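Local atomic coordinates of CRISPR-associated endoribonuclease Cas6 1 (Methanocaldococcus jannaschii DSM 2661, PDB entry 5YI6), a protein that probably processes CRISPR transcripts into crRNA as an RNA-binding endoribonuclease of the Cas6 family, in antiviral defence. Residues A[150-155]-A[201-206]. Sequence-based numbering, arbitrary orientation.
Sequences DLLPNN and YCRCSE. With PO4 (phosphate ion), chain F.
A chi1 near -63° puts CG of Asp150 anti to its carbonyl carbon, beside the backbone N, and carries the carboxylate to the 201-206 segment of strand 201-213, where OD2 lies 2.8 Å from the backbone N of Arg203. The N-H points almost straight at the oxygen (165°), yet it arrives from above the carboxylate plane, tilted 43° out of it. A side chain thus takes up a strand amide, and it is the one direct hydrogen bond between the segments; the same OD2 rests 3.2 Å from CA of Cys202. Leu152, its CG also anti to the carbonyl carbon, spreads its two methyls over different neighbours: CD2 packs 3.2 Å from OG of Ser205, while CD1 approaches NE of Arg203 obliquely, the two side chains crossing at about a right angle. Pro153 adds its CD at 3.1 Å from the same Ser205 OG. Water completes the join. One molecule bridges O of Leu151 and O of Arg203; the second, 2.7 Å from Ser205 OG, also bonds O of Leu151. Residues 152-155 form a type I beta turn, braced by Leu152 N on a lone pair of Asn155 OD1 (2.9 Å). Asn155 ND2 hydrogen-bonds to Tyr149 OH and to a phosphate, probably from the crystallisation liquor. Plain packing away from the annotated catalytic residues, the contact joins the loop between strand 145-150 and helix 158-174 to strand 201-213 of the C-terminal four-stranded antiparallel sheet, with Pro153 touching Phe158 of that helix and Phe189 of strand 182-195, and Arg203 touching Pro191 of the same strand.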
loop_
_atom_site.group_PDB
_atom_site.type_symbol
_atom_site.label_atom_id
_atom_site.label_comp_id
_atom_site.label_asym_id
_atom_site.label_seq_id
_atom_site.Cartn_x
_atom_site.Cartn_y
_atom_site.Cartn_z
ATOM N N ASP A 150 -16.859 8.074 -0.225
ATOM C CA ASP A 150 -15.413 8.016 -0.482
ATOM C C ASP A 150 -14.892 9.426 -0.753
ATOM O O ASP A 150 -15.237 10.035 -1.768
ATOM C CB ASP A 150 -15.136 7.093 -1.666
ATOM C CG ASP A 150 -15.563 5.671 -1.400
ATOM O OD1 ASP A 150 -15.622 5.270 -0.221
ATOM O OD2 ASP A 150 -15.852 4.958 -2.377
ATOM N N LEU A 151 -14.059 9.945 0.151
ATOM C CA LEU A 151 -13.479 11.264 -0.033
ATOM C C LEU A 151 -12.353 11.234 -1.057
ATOM O O LEU A 151 -11.492 10.340 -1.039
ATOM C CB LEU A 151 -12.926 11.782 1.291
ATOM C CG LEU A 151 -14.004 11.998 2.361
ATOM C CD1 LEU A 151 -13.364 12.269 3.714
ATOM C CD2 LEU A 151 -14.927 13.145 1.912
ATOM N N LEU A 152 -12.357 12.235 -1.953
ATOM C CA LEU A 152 -11.312 12.499 -2.935
ATOM C C LEU A 152 -10.790 13.919 -2.728
ATOM O O LEU A 152 -11.467 14.715 -2.059
ATOM C CB LEU A 152 -11.894 12.331 -4.341
ATOM C CG LEU A 152 -12.510 10.940 -4.555
ATOM C CD1 LEU A 152 -13.274 10.903 -5.879
ATOM C CD2 LEU A 152 -11.413 9.860 -4.510
ATOM N N PRO A 153 -9.638 14.301 -3.311
ATOM C CA PRO A 153 -9.080 15.635 -3.024
ATOM C C PRO A 153 -9.985 16.806 -3.362
ATOM O O PRO A 153 -9.786 17.893 -2.804
ATOM C CB PRO A 153 -7.795 15.668 -3.866
ATOM C CG PRO A 153 -7.376 14.228 -3.911
ATOM C CD PRO A 153 -8.667 13.461 -4.054
ATOM N N ASN A 154 -10.958 16.635 -4.248
ATOM C CA ASN A 154 -11.857 17.743 -4.510
ATOM C C ASN A 154 -12.979 17.850 -3.482
ATOM O O ASN A 154 -13.777 18.789 -3.579
ATOM C CB ASN A 154 -12.420 17.668 -5.940
ATOM C CG ASN A 154 -13.116 16.352 -6.264
ATOM O OD1 ASN A 154 -13.067 15.389 -5.529
ATOM N ND2 ASN A 154 -13.784 16.333 -7.397
ATOM N N ASN A 155 -13.052 16.944 -2.502
ATOM C CA ASN A 155 -13.968 17.093 -1.368
ATOM C C ASN A 155 -13.364 17.994 -0.296
ATOM O O ASN A 155 -12.186 17.879 0.052
ATOM C CB ASN A 155 -14.292 15.735 -0.743
ATOM C CG ASN A 155 -15.161 14.870 -1.626
ATOM O OD1 ASN A 155 -14.738 13.805 -2.142
ATOM N ND2 ASN A 155 -16.416 15.288 -1.776
ATOM N N TYR A 201 -17.267 -1.734 -4.329
ATOM C CA TYR A 201 -16.264 -0.971 -5.046
ATOM C C TYR A 201 -16.194 0.427 -4.443
ATOM O O TYR A 201 -17.220 1.024 -4.099
ATOM C CB TYR A 201 -16.594 -0.912 -6.527
ATOM C CG TYR A 201 -16.533 -2.281 -7.173
ATOM C CD1 TYR A 201 -15.459 -2.656 -7.983
ATOM C CD2 TYR A 201 -17.534 -3.230 -6.913
ATOM C CE1 TYR A 201 -15.414 -3.936 -8.562
ATOM C CE2 TYR A 201 -17.497 -4.490 -7.470
ATOM C CZ TYR A 201 -16.439 -4.845 -8.292
ATOM O OH TYR A 201 -16.421 -6.114 -8.839
ATOM N N CYS A 202 -14.993 0.946 -4.304
ATOM C CA CYS A 202 -14.818 2.274 -3.754
ATOM C C CYS A 202 -14.091 3.146 -4.762
ATOM O O CYS A 202 -13.532 2.661 -5.744
ATOM C CB CYS A 202 -14.066 2.207 -2.420
ATOM S SG CYS A 202 -12.379 1.537 -2.576
ATOM N N ARG A 203 -14.115 4.450 -4.519
ATOM C CA ARG A 203 -13.333 5.406 -5.295
ATOM C C ARG A 203 -12.133 5.820 -4.447
ATOM O O ARG A 203 -12.309 6.258 -3.306
ATOM C CB ARG A 203 -14.181 6.617 -5.678
ATOM C CG ARG A 203 -15.347 6.239 -6.554
ATOM C CD ARG A 203 -16.312 7.404 -6.805
ATOM N NE ARG A 203 -15.732 8.427 -7.674
ATOM C CZ ARG A 203 -15.557 8.274 -8.989
ATOM N NH1 ARG A 203 -15.031 9.253 -9.716
ATOM N NH2 ARG A 203 -15.890 7.129 -9.579
ATOM N N CYS A 204 -10.923 5.650 -4.997
ATOM C CA CYS A 204 -9.661 5.939 -4.334
ATOM C C CYS A 204 -8.925 6.985 -5.163
ATOM O O CYS A 204 -9.297 7.265 -6.306
ATOM C CB CYS A 204 -8.811 4.652 -4.204
ATOM S SG CYS A 204 -9.568 3.484 -3.080
ATOM N N SER A 205 -7.884 7.581 -4.601
ATOM C CA SER A 205 -7.180 8.657 -5.292
ATOM C C SER A 205 -5.787 8.205 -5.706
ATOM O O SER A 205 -4.974 7.880 -4.847
ATOM C CB SER A 205 -7.051 9.914 -4.425
ATOM O OG SER A 205 -8.326 10.395 -4.010
ATOM N N GLU A 206 -5.517 8.192 -7.011
ATOM C CA GLU A 206 -4.136 8.187 -7.498
ATOM C C GLU A 206 -3.658 9.632 -7.492
ATOM O O GLU A 206 -4.304 10.498 -8.092
ATOM C CB GLU A 206 -4.091 7.588 -8.907
ATOM C CG GLU A 206 -2.757 7.632 -9.592
ATOM C CD GLU A 206 -2.824 6.949 -10.960
ATOM O OE1 GLU A 206 -2.845 7.664 -11.988
ATOM O OE2 GLU A 206 -2.925 5.700 -10.995
HETATM P P PO4 F . -17.839 18.998 -0.818
HETATM O O1 PO4 F . -18.402 19.755 0.371
HETATM O O2 PO4 F . -17.463 17.619 -0.327
HETATM O O3 PO4 F . -16.612 19.721 -1.356
HETATM O O4 PO4 F . -18.877 18.861 -1.905
HETATM O O HOH W 1 -11.293 7.473 -1.101
HETATM O O HOH W 2 -8.887 9.322 -1.608
#